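Local coordinates for superoxide dismutase (Acidilobus saccharovorans, PDB 4FFK), which probably catalyses, with a bound iron ion, the dismutation of superoxide to dioxygen and hydrogen peroxide, as other iron superoxide dismutases do, at residues 119-124 / 128-133; 49-54 / 180-185; 146-151 / 210-215; 59-64 / 76-81. All coordinates share one frame; numbering follows the deposited sequence.

Contact 1: residues 119-124 / 128-133; sequences KFFGSF and KKLFGD
F121 and L130 cross at about a right angle, and the leucine meets the phenyl group at its rim: CD2 of L130 lies near the ring plane of F121, 4.1 Å from its CD2. The second pair, F124 with K128, is turned differently. Here the lysine comes in over one face of the ring, its CB 4.1 Å above the plane and displaced toward the rim, and its extended chain then runs on across CE2 of F124. That ring reaches its neighbour because its CG stands anti to the backbone N (chi1 -174°), which swings the phenyl toward the aliphatic part of the lysine. One chain thus meets a ring at its edge and the other lies over a face. Both pairs belong to the tight turn between two consecutive helices of the C-terminal domain, where helix 111-121 ends, G122 turns the chain with a positive phi (100°), and OG of S123 caps helix 124-136 by accepting from the backbone N of K126. The first turn of that helix closes with the bond from K128 N to F124 O, 2.7 Å long and nearly straight at 167°. Beyond the phenyl group, the ammonium end of K128 makes a cation-pi contact with W200. Strand 155-161 lies against the F121–L130 pair, I157 touching both side chains, while L66 and V75 of the second subunit pack on F121 and L130 respectively.

Contact 2: residues 49-54 / 180-185; sequences LGYVNG and FEHAYY. With FE (Fe (III) ion), chain B.
Y51 and F180 carry the nearest pair of CA atoms, yet these are 13.2 Å apart: the backbones of helix 49-54 and of the turn 180-185 stay well separated, and long aromatic side chains span the distance. Y51 reaches out from its helix and meets H182 and F180, which come from the opposite direction. Its hydroxyl does all the touching, with OH 3.5 Å from CE1 of H182 and 3.8 Å from CE1 of F180, in both cases an oblique approach to the ring. With CG of H182 set between the backbone N and the carbonyl carbon (chi1 65°), the imidazole is turned so that CE1 faces this hydroxyl and NE2 binds the iron at 2.1 Å. This is the metal centre of the iron/manganese superoxide dismutase fold, set between the alpha-hairpin and C-terminal domains; H43, H92 and D178 complete the protein ligands, and water 1 binds the iron at 2.0 Å. The same water lies over one face of the F180 ring, toward its rim, while CB of F180 sits 3.5 Å above a face of the H182 imidazole, also toward the rim. The far nitrogen of that imidazole, ND1, is hydrogen-bonded to OE2 of E181 of the third subunit, so a neighbouring chain helps to fix the rotation of a metal ligand.

Contact 3: residues 146-151 / 210-215; sequences LAYDPV and ARYQKA
Y148 has the most surface buried here, followed by A215 and Y212, and the three join the middle strand of the antiparallel sheet in the C-terminal alpha/beta domain, 142-148, to the helix 205-216 lying against it. The Y148 ring turns one side to both partners, A215 near CD2 and CE2 and Y212 near CD1. Toward CD2, the methyl CB of A215 touches that atom at 3.6 Å, and CG and CB of the tyrosine are only slightly farther from the same methyl. Toward CD1, the two aromatic side chains cross at about a right angle: CD1 of Y148 comes to the edge of the Y212 ring, near its plane, and stands 3.9 Å from CE2. Seen from Y148 the same approach is oblique. The Y148 ring leaves the strand with CG anti to the backbone N (chi1 174°), which carries it out to the helix. With a serine here, the methyl of A215 and the edge of Y212 would probably lose the aromatic surface they rest on, leaving a gap between strand and helix. Y212 itself continues the packing into L174 and L155 of the flanking strands and A112 and A116 of helix 111-121, while I172 adds to the cover of A215. The carbonyl of A215 also approaches the Y148 ring; its O lies 3.4 Å from CE2, and it accepts a hydrogen bond from OG1 of T218.

Contact 4: residues 59-64 / 76-81; sequences LDKLEK and RAVSRD
V78 has CG1 anti to the backbone N (chi1 -174°), and this setting turns its two methyls toward different residues of helix 59-64. CG2 meets the aliphatic part of K61, 4.0 Å from CD, with the two side chains crossing; CG1 makes a looser contact with CD1 of L62 at 4.5 Å. The K61 chain runs on past the valine and bends at its last torsion (chi4 139°), bringing NZ round toward D81, one turn beyond V78. Beneath these side chains the axes of the two helical segments approach to 9.8 Å and run at 143°, roughly antiparallel, in the helical hairpin of the N-terminal domain of iron/manganese superoxide dismutases. A58 of helix 37-66 also touches both V78 and D81. Between the charged ends, NZ of K61 and OD2 of D81 remain 4.3 Å apart, beyond a salt bridge. Water 2 links them, accepting from NZ of K61 at a rather short 2.5 Å and donating to OD2 of D81 at 2.7 Å. The other carboxylate oxygen, OD1, pairs with NH2 of R76 of the fourth subunit in a salt bridge between chains. D81 is therefore likely to be favoured in its charged form, its direct charged partner lying on another subunit and its link to K61, within the hairpin, carried by water.

In the fold
Contacts 1 and 4 each join neighbouring helices, whereas contacts 2 and 3 bring together parts far apart in sequence. Contact 4 joins helices 37-66 and 75-97 within the alpha-hairpin domain, and contacts 1 and 3 follow it in series along the chain. Contact 2 spans the two domains, and the chain it encloses contains contacts 4 and 1, whereas its segments alternate with those of contact 3. Contacts 1 and 3 touch, F121 and F131 packing on L146 of strand 142-148. Contacts 2 and 4 share helix 37-66, their centres about 20 Å apart, while contacts 1 and 4 are farther separated, about 38 Å between centres. Contacts 1, 3 and 4 all meet the second subunit, and contacts 2 and 4 the third, so assembly interfaces reach both the hairpin and the iron site.

Contact 1: residues 119-124 / 128-133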
# COMPACT_ATOMS: atom_id res chain seq x y z
N LYS A 119 23.58 22.11 -2.96
CA LYS A 119 24.51 20.98 -2.97
C LYS A 119 23.86 19.69 -3.50
O LYS A 119 24.43 18.99 -4.34
CB LYS A 119 25.13 20.77 -1.58
CG LYS A 119 26.06 19.57 -1.50
CD LYS A 119 26.71 19.51 -0.13
CE LYS A 119 27.77 18.42 -0.15
NZ LYS A 119 28.29 18.10 1.21
N PHE A 120 22.63 19.42 -3.06
CA PHE A 120 22.05 18.10 -3.35
C PHE A 120 21.16 18.08 -4.60
O PHE A 120 20.93 17.03 -5.19
CB PHE A 120 21.38 17.54 -2.09
CG PHE A 120 22.32 17.42 -0.94
CD1 PHE A 120 23.48 16.62 -1.04
CD2 PHE A 120 22.09 18.09 0.26
CE1 PHE A 120 24.36 16.50 0.03
CE2 PHE A 120 23.01 18.00 1.34
CZ PHE A 120 24.14 17.21 1.21
N PHE A 121 20.71 19.25 -5.06
CA PHE A 121 19.90 19.30 -6.28
C PHE A 121 20.46 20.21 -7.37
O PHE A 121 19.89 20.33 -8.47
CB PHE A 121 18.46 19.72 -5.96
CG PHE A 121 17.86 18.94 -4.85
CD1 PHE A 121 18.06 19.35 -3.54
CD2 PHE A 121 17.15 17.76 -5.12
CE1 PHE A 121 17.53 18.65 -2.46
CE2 PHE A 121 16.63 17.00 -4.03
CZ PHE A 121 16.81 17.47 -2.72
N GLY A 122 21.57 20.87 -7.05
CA GLY A 122 22.27 21.64 -8.08
C GLY A 122 21.94 23.11 -7.96
O GLY A 122 22.84 23.97 -8.00
N SER A 123 20.64 23.41 -7.83
CA SER A 123 20.14 24.77 -7.71
C SER A 123 18.79 24.71 -7.06
O SER A 123 18.15 23.66 -7.11
CB SER A 123 19.97 25.41 -9.10
OG SER A 123 19.09 24.66 -9.90
N PHE A 124 18.35 25.84 -6.50
CA PHE A 124 16.98 25.93 -6.04
C PHE A 124 15.95 25.60 -7.12
O PHE A 124 14.93 24.94 -6.85
CB PHE A 124 16.65 27.25 -5.39
CG PHE A 124 15.29 27.26 -4.80
CD1 PHE A 124 15.02 26.49 -3.66
CD2 PHE A 124 14.25 27.96 -5.40
CE1 PHE A 124 13.73 26.47 -3.10
CE2 PHE A 124 12.95 27.92 -4.84
CZ PHE A 124 12.71 27.19 -3.69
N LYS A 128 13.28 22.85 -6.84
CA LYS A 128 11.88 23.26 -6.99
C LYS A 128 11.12 22.47 -8.06
O LYS A 128 9.95 22.04 -7.87
CB LYS A 128 11.79 24.77 -7.23
CG LYS A 128 10.38 25.20 -7.52
CD LYS A 128 10.30 26.71 -7.67
CE LYS A 128 8.88 27.11 -8.13
NZ LYS A 128 8.64 28.53 -7.74
N LYS A 129 11.75 22.30 -9.21
CA LYS A 129 11.16 21.51 -10.25
C LYS A 129 10.97 20.06 -9.86
O LYS A 129 9.95 19.47 -10.16
CB LYS A 129 12.06 21.54 -11.45
CG LYS A 129 11.75 20.55 -12.55
CD LYS A 129 10.51 20.90 -13.25
CE LYS A 129 10.26 19.88 -14.36
NZ LYS A 129 8.78 19.63 -14.47
N LEU A 130 11.97 19.47 -9.24
CA LEU A 130 11.84 18.05 -8.96
C LEU A 130 10.87 17.91 -7.79
O LEU A 130 10.05 17.02 -7.81
CB LEU A 130 13.18 17.47 -8.54
CG LEU A 130 13.31 15.99 -8.19
CD1 LEU A 130 12.87 15.09 -9.34
CD2 LEU A 130 14.78 15.69 -7.76
N PHE A 131 10.98 18.77 -6.81
CA PHE A 131 10.08 18.69 -5.66
C PHE A 131 8.62 18.91 -6.07
O PHE A 131 7.71 18.15 -5.67
CB PHE A 131 10.46 19.67 -4.61
CG PHE A 131 9.73 19.45 -3.31
CD1 PHE A 131 8.61 20.17 -2.99
CD2 PHE A 131 10.14 18.43 -2.44
CE1 PHE A 131 7.94 19.93 -1.74
CE2 PHE A 131 9.45 18.21 -1.22
CZ PHE A 131 8.39 18.98 -0.90
N GLY A 132 8.39 19.95 -6.88
CA GLY A 132 7.08 20.17 -7.47
C GLY A 132 6.56 18.98 -8.22
O GLY A 132 5.37 18.60 -8.10
N ASP A 133 7.41 18.35 -9.02
CA ASP A 133 6.97 17.20 -9.74
C ASP A 133 6.68 16.03 -8.80
O ASP A 133 5.73 15.27 -9.04
CB ASP A 133 7.99 16.75 -10.76
CG ASP A 133 8.05 17.66 -11.98
OD1 ASP A 133 7.21 18.58 -12.11
OD2 ASP A 133 8.94 17.39 -12.84

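Contact 2: residues 49-54 / 180-185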
# COMPACT_ATOMS: atom_id res chain seq x y z
N LEU A 49 -7.59 17.66 12.76
CA LEU A 49 -8.26 17.20 13.98
C LEU A 49 -8.63 15.69 13.89
O LEU A 49 -8.36 14.95 14.82
CB LEU A 49 -9.52 18.01 14.26
CG LEU A 49 -10.25 17.51 15.50
CD1 LEU A 49 -9.32 17.61 16.64
CD2 LEU A 49 -11.49 18.41 15.70
N GLY A 50 -9.27 15.27 12.80
CA GLY A 50 -9.65 13.86 12.55
C GLY A 50 -8.46 12.93 12.70
O GLY A 50 -8.60 11.87 13.30
N TYR A 51 -7.31 13.27 12.11
CA TYR A 51 -6.10 12.43 12.33
C TYR A 51 -5.63 12.38 13.78
O TYR A 51 -5.33 11.34 14.34
CB TYR A 51 -4.95 12.84 11.39
CG TYR A 51 -5.42 12.88 9.97
CD1 TYR A 51 -6.08 11.77 9.37
CD2 TYR A 51 -5.25 14.06 9.19
CE1 TYR A 51 -6.56 11.86 8.04
CE2 TYR A 51 -5.70 14.12 7.89
CZ TYR A 51 -6.32 13.02 7.32
OH TYR A 51 -6.70 13.13 6.02
N VAL A 52 -5.62 13.52 14.45
CA VAL A 52 -5.32 13.52 15.86
C VAL A 52 -6.29 12.57 16.57
O VAL A 52 -5.86 11.77 17.41
CB VAL A 52 -5.50 15.01 16.42
CG1 VAL A 52 -5.63 15.02 18.01
CG2 VAL A 52 -4.33 15.82 15.95
N ASN A 53 -7.57 12.68 16.28
CA ASN A 53 -8.58 11.91 17.01
C ASN A 53 -8.41 10.43 16.66
O ASN A 53 -8.54 9.57 17.52
CB ASN A 53 -9.96 12.29 16.61
CG ASN A 53 -10.38 13.59 17.30
OD1 ASN A 53 -9.67 14.05 18.18
ND2 ASN A 53 -11.51 14.12 16.92
N GLY A 54 -8.11 10.18 15.39
CA GLY A 54 -7.95 8.77 14.94
C GLY A 54 -6.76 8.17 15.63
O GLY A 54 -6.84 6.98 15.99
N PHE A 180 -3.14 15.61 -0.58
CA PHE A 180 -4.48 15.17 -0.51
C PHE A 180 -5.38 16.23 -1.12
O PHE A 180 -5.14 17.42 -0.95
CB PHE A 180 -4.92 15.06 0.91
CG PHE A 180 -4.55 13.80 1.57
CD1 PHE A 180 -5.58 12.96 2.03
CD2 PHE A 180 -3.20 13.46 1.79
CE1 PHE A 180 -5.28 11.74 2.76
CE2 PHE A 180 -2.89 12.24 2.47
CZ PHE A 180 -3.96 11.42 2.93
N GLU A 181 -6.43 15.79 -1.77
CA GLU A 181 -7.27 16.75 -2.46
C GLU A 181 -7.81 17.81 -1.53
O GLU A 181 -8.05 18.94 -1.92
CB GLU A 181 -8.39 16.01 -3.10
CG GLU A 181 -7.84 15.27 -4.35
CD GLU A 181 -8.78 14.26 -4.89
OE1 GLU A 181 -9.67 13.76 -4.17
OE2 GLU A 181 -8.65 13.93 -6.08
N HIS A 182 -8.06 17.44 -0.28
CA HIS A 182 -8.63 18.46 0.61
C HIS A 182 -7.70 19.65 0.88
O HIS A 182 -8.20 20.70 1.26
CB HIS A 182 -9.08 17.87 1.93
CG HIS A 182 -7.97 17.35 2.74
ND1 HIS A 182 -7.86 16.01 3.03
CD2 HIS A 182 -6.88 17.96 3.26
CE1 HIS A 182 -6.77 15.81 3.73
NE2 HIS A 182 -6.16 16.98 3.92
N ALA A 183 -6.41 19.50 0.60
CA ALA A 183 -5.46 20.57 0.83
C ALA A 183 -5.75 21.67 -0.19
O ALA A 183 -5.41 22.83 0.06
CB ALA A 183 -4.01 20.08 0.71
N TYR A 184 -6.37 21.32 -1.31
CA TYR A 184 -6.45 22.30 -2.43
C TYR A 184 -7.75 22.37 -3.11
O TYR A 184 -7.99 23.27 -3.91
CB TYR A 184 -5.34 22.05 -3.43
CG TYR A 184 -5.28 20.68 -4.02
CD1 TYR A 184 -6.09 20.33 -5.05
CD2 TYR A 184 -4.37 19.72 -3.55
CE1 TYR A 184 -6.04 19.07 -5.66
CE2 TYR A 184 -4.35 18.44 -4.12
CZ TYR A 184 -5.15 18.15 -5.18
OH TYR A 184 -5.13 16.96 -5.82
N TYR A 185 -8.63 21.41 -2.85
CA TYR A 185 -9.79 21.30 -3.69
C TYR A 185 -10.70 22.51 -3.60
O TYR A 185 -11.40 22.81 -4.58
CB TYR A 185 -10.64 20.03 -3.39
CG TYR A 185 -11.11 19.40 -4.63
CD1 TYR A 185 -10.23 18.66 -5.41
CD2 TYR A 185 -12.41 19.57 -5.10
CE1 TYR A 185 -10.65 18.10 -6.60
CE2 TYR A 185 -12.82 19.01 -6.30
CZ TYR A 185 -11.95 18.30 -7.05
OH TYR A 185 -12.37 17.73 -8.21
FE FE B . -4.20 17.30 4.63
O HOH W 1 -3.64 15.39 4.17

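Contact 3: residues 146-151 / 210-215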
# COMPACT_ATOMS: atom_id res chain seq x y z
N LEU A 146 10.67 17.14 1.70
CA LEU A 146 12.11 17.35 1.59
C LEU A 146 12.62 16.88 2.93
O LEU A 146 12.17 17.36 3.94
CB LEU A 146 12.44 18.86 1.43
CG LEU A 146 13.99 19.03 1.36
CD1 LEU A 146 14.72 18.23 0.28
CD2 LEU A 146 14.25 20.48 1.17
N ALA A 147 13.45 15.84 2.93
CA ALA A 147 13.92 15.27 4.17
C ALA A 147 15.43 15.30 4.25
O ALA A 147 16.15 15.35 3.24
CB ALA A 147 13.45 13.83 4.28
N TYR A 148 15.87 15.24 5.48
CA TYR A 148 17.29 15.09 5.79
C TYR A 148 17.56 13.61 6.06
O TYR A 148 16.85 13.02 6.89
CB TYR A 148 17.59 15.92 7.03
CG TYR A 148 19.02 15.70 7.52
CD1 TYR A 148 20.10 16.17 6.76
CD2 TYR A 148 19.28 15.02 8.73
CE1 TYR A 148 21.42 15.96 7.19
CE2 TYR A 148 20.59 14.83 9.17
CZ TYR A 148 21.64 15.31 8.40
OH TYR A 148 22.95 15.11 8.80
N ASP A 149 18.55 13.03 5.40
CA ASP A 149 18.93 11.65 5.64
C ASP A 149 20.10 11.60 6.65
O ASP A 149 21.21 11.89 6.27
CB ASP A 149 19.39 10.99 4.37
CG ASP A 149 19.97 9.62 4.62
OD1 ASP A 149 19.69 9.05 5.72
OD2 ASP A 149 20.64 9.12 3.70
N PRO A 150 19.82 11.27 7.91
CA PRO A 150 20.92 11.23 8.92
C PRO A 150 22.07 10.30 8.55
O PRO A 150 23.19 10.48 9.06
CB PRO A 150 20.24 10.74 10.19
CG PRO A 150 18.77 10.88 9.92
CD PRO A 150 18.58 10.72 8.46
N VAL A 151 21.82 9.30 7.72
CA VAL A 151 22.84 8.34 7.40
C VAL A 151 23.91 9.01 6.59
O VAL A 151 25.10 8.72 6.74
CB VAL A 151 22.29 7.16 6.56
CG1 VAL A 151 23.41 6.33 5.99
CG2 VAL A 151 21.29 6.31 7.40
N ALA A 210 15.35 26.05 10.47
CA ALA A 210 15.46 25.74 11.90
C ALA A 210 15.34 24.23 12.09
O ALA A 210 16.04 23.63 12.90
CB ALA A 210 14.39 26.45 12.71
N ARG A 211 14.43 23.63 11.32
CA ARG A 211 14.26 22.18 11.42
C ARG A 211 15.50 21.47 10.91
O ARG A 211 15.96 20.51 11.49
CB ARG A 211 13.03 21.73 10.64
CG ARG A 211 12.66 20.25 10.91
CD ARG A 211 11.16 19.94 10.64
NE ARG A 211 10.23 20.79 11.41
CZ ARG A 211 9.72 21.94 10.95
NH1 ARG A 211 10.04 22.37 9.73
NH2 ARG A 211 8.91 22.65 11.70
N TYR A 212 16.05 21.97 9.83
CA TYR A 212 17.21 21.39 9.25
C TYR A 212 18.40 21.51 10.20
O TYR A 212 19.18 20.58 10.31
CB TYR A 212 17.48 22.07 7.93
CG TYR A 212 18.76 21.69 7.27
CD1 TYR A 212 19.68 22.66 6.92
CD2 TYR A 212 19.05 20.37 6.97
CE1 TYR A 212 20.86 22.32 6.29
CE2 TYR A 212 20.19 20.02 6.35
CZ TYR A 212 21.11 21.00 6.01
OH TYR A 212 22.24 20.63 5.39
N GLN A 213 18.51 22.66 10.89
CA GLN A 213 19.56 22.80 11.91
C GLN A 213 19.43 21.73 12.98
O GLN A 213 20.43 21.08 13.29
CB GLN A 213 19.60 24.22 12.52
CG GLN A 213 20.07 25.27 11.53
CD GLN A 213 21.52 25.09 11.10
OE1 GLN A 213 22.31 24.44 11.78
NE2 GLN A 213 21.87 25.66 9.96
N LYS A 214 18.22 21.59 13.53
CA LYS A 214 17.89 20.51 14.48
C LYS A 214 18.23 19.14 13.93
O LYS A 214 18.82 18.32 14.64
CB LYS A 214 16.41 20.52 14.87
CG LYS A 214 16.02 21.34 16.06
CD LYS A 214 15.29 22.59 15.61
CE LYS A 214 13.81 22.53 15.93
NZ LYS A 214 13.60 22.85 17.35
N ALA A 215 17.86 18.88 12.68
CA ALA A 215 18.17 17.59 12.02
C ALA A 215 19.66 17.32 11.96
O ALA A 215 20.12 16.21 12.25
CB ALA A 215 17.57 17.52 10.62

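Contact 4: residues 59-64 / 76-81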
# COMPACT_ATOMS: atom_id res chain seq x y z
N LEU A 59 -4.84 4.66 20.37
CA LEU A 59 -4.18 4.65 21.66
C LEU A 59 -5.20 4.16 22.70
O LEU A 59 -4.88 3.38 23.59
CB LEU A 59 -3.69 6.05 22.04
CG LEU A 59 -2.54 6.61 21.20
CD1 LEU A 59 -2.07 7.80 21.94
CD2 LEU A 59 -1.45 5.55 21.08
N ASP A 60 -6.44 4.55 22.54
CA ASP A 60 -7.47 4.13 23.47
C ASP A 60 -7.67 2.62 23.45
O ASP A 60 -7.77 1.96 24.51
CB ASP A 60 -8.77 4.84 23.20
CG ASP A 60 -9.79 4.54 24.29
OD1 ASP A 60 -10.75 3.80 24.02
OD2 ASP A 60 -9.55 5.03 25.42
N LYS A 61 -7.69 2.04 22.25
CA LYS A 61 -7.82 0.59 22.13
C LYS A 61 -6.64 -0.12 22.75
O LYS A 61 -6.81 -1.12 23.44
CB LYS A 61 -7.92 0.21 20.64
CG LYS A 61 -9.32 0.17 20.10
CD LYS A 61 -9.32 0.35 18.57
CE LYS A 61 -10.66 0.92 18.10
NZ LYS A 61 -10.62 1.98 17.05
N LEU A 62 -5.41 0.37 22.49
CA LEU A 62 -4.22 -0.20 23.02
C LEU A 62 -4.22 -0.21 24.58
O LEU A 62 -3.88 -1.22 25.25
CB LEU A 62 -3.08 0.72 22.61
CG LEU A 62 -1.86 0.27 21.90
CD1 LEU A 62 -1.37 1.40 20.97
CD2 LEU A 62 -0.89 -0.02 23.01
N GLU A 63 -4.50 0.96 25.11
CA GLU A 63 -4.57 1.15 26.54
C GLU A 63 -5.56 0.20 27.19
O GLU A 63 -5.22 -0.45 28.20
CB GLU A 63 -4.99 2.58 26.82
CG GLU A 63 -4.83 3.02 28.24
CD GLU A 63 -4.94 4.53 28.26
OE1 GLU A 63 -6.09 5.01 28.15
OE2 GLU A 63 -3.90 5.20 28.26
N LYS A 64 -6.76 0.12 26.63
CA LYS A 64 -7.86 -0.68 27.16
C LYS A 64 -7.46 -2.17 27.14
O LYS A 64 -7.54 -2.90 28.15
CB LYS A 64 -9.13 -0.47 26.35
CG LYS A 64 -9.88 0.89 26.65
CD LYS A 64 -11.30 0.82 26.18
CE LYS A 64 -12.12 1.88 26.89
NZ LYS A 64 -13.55 1.91 26.43
N ARG A 76 -2.82 -5.66 14.37
CA ARG A 76 -2.52 -5.15 13.00
C ARG A 76 -3.41 -3.91 12.77
O ARG A 76 -2.96 -2.85 12.27
CB ARG A 76 -2.83 -6.20 11.97
CG ARG A 76 -2.62 -5.62 10.56
CD ARG A 76 -2.48 -6.77 9.61
NE ARG A 76 -3.70 -7.54 9.60
CZ ARG A 76 -3.75 -8.88 9.75
NH1 ARG A 76 -2.68 -9.60 9.95
NH2 ARG A 76 -4.95 -9.46 9.71
N ALA A 77 -4.69 -4.05 13.10
CA ALA A 77 -5.62 -2.97 12.76
C ALA A 77 -5.28 -1.75 13.58
O ALA A 77 -5.29 -0.66 13.05
CB ALA A 77 -7.09 -3.39 13.02
N VAL A 78 -5.00 -1.93 14.86
CA VAL A 78 -4.66 -0.78 15.73
C VAL A 78 -3.33 -0.12 15.34
O VAL A 78 -3.23 1.06 15.33
CB VAL A 78 -4.68 -1.18 17.18
CG1 VAL A 78 -4.46 0.04 18.06
CG2 VAL A 78 -6.07 -1.73 17.43
N SER A 79 -2.36 -0.93 14.94
CA SER A 79 -1.10 -0.44 14.44
C SER A 79 -1.37 0.44 13.19
O SER A 79 -0.84 1.56 13.11
CB SER A 79 -0.19 -1.59 14.05
OG SER A 79 0.10 -2.37 15.20
N ARG A 80 -2.08 -0.12 12.24
CA ARG A 80 -2.36 0.59 10.97
C ARG A 80 -3.08 1.90 11.31
O ARG A 80 -2.81 2.95 10.73
CB ARG A 80 -3.23 -0.29 10.08
CG ARG A 80 -2.45 -1.43 9.44
CD ARG A 80 -3.42 -2.32 8.76
NE ARG A 80 -2.68 -3.25 7.90
CZ ARG A 80 -3.28 -4.24 7.28
NH1 ARG A 80 -4.56 -4.51 7.52
NH2 ARG A 80 -2.62 -4.97 6.40
N ASP A 81 -4.05 1.79 12.20
CA ASP A 81 -4.84 2.98 12.59
C ASP A 81 -3.96 4.00 13.20
O ASP A 81 -4.06 5.19 12.84
CB ASP A 81 -5.96 2.57 13.59
CG ASP A 81 -7.08 1.83 12.94
OD1 ASP A 81 -7.13 1.55 11.70
OD2 ASP A 81 -7.95 1.43 13.71
O HOH W 2 -8.39 2.65 16.06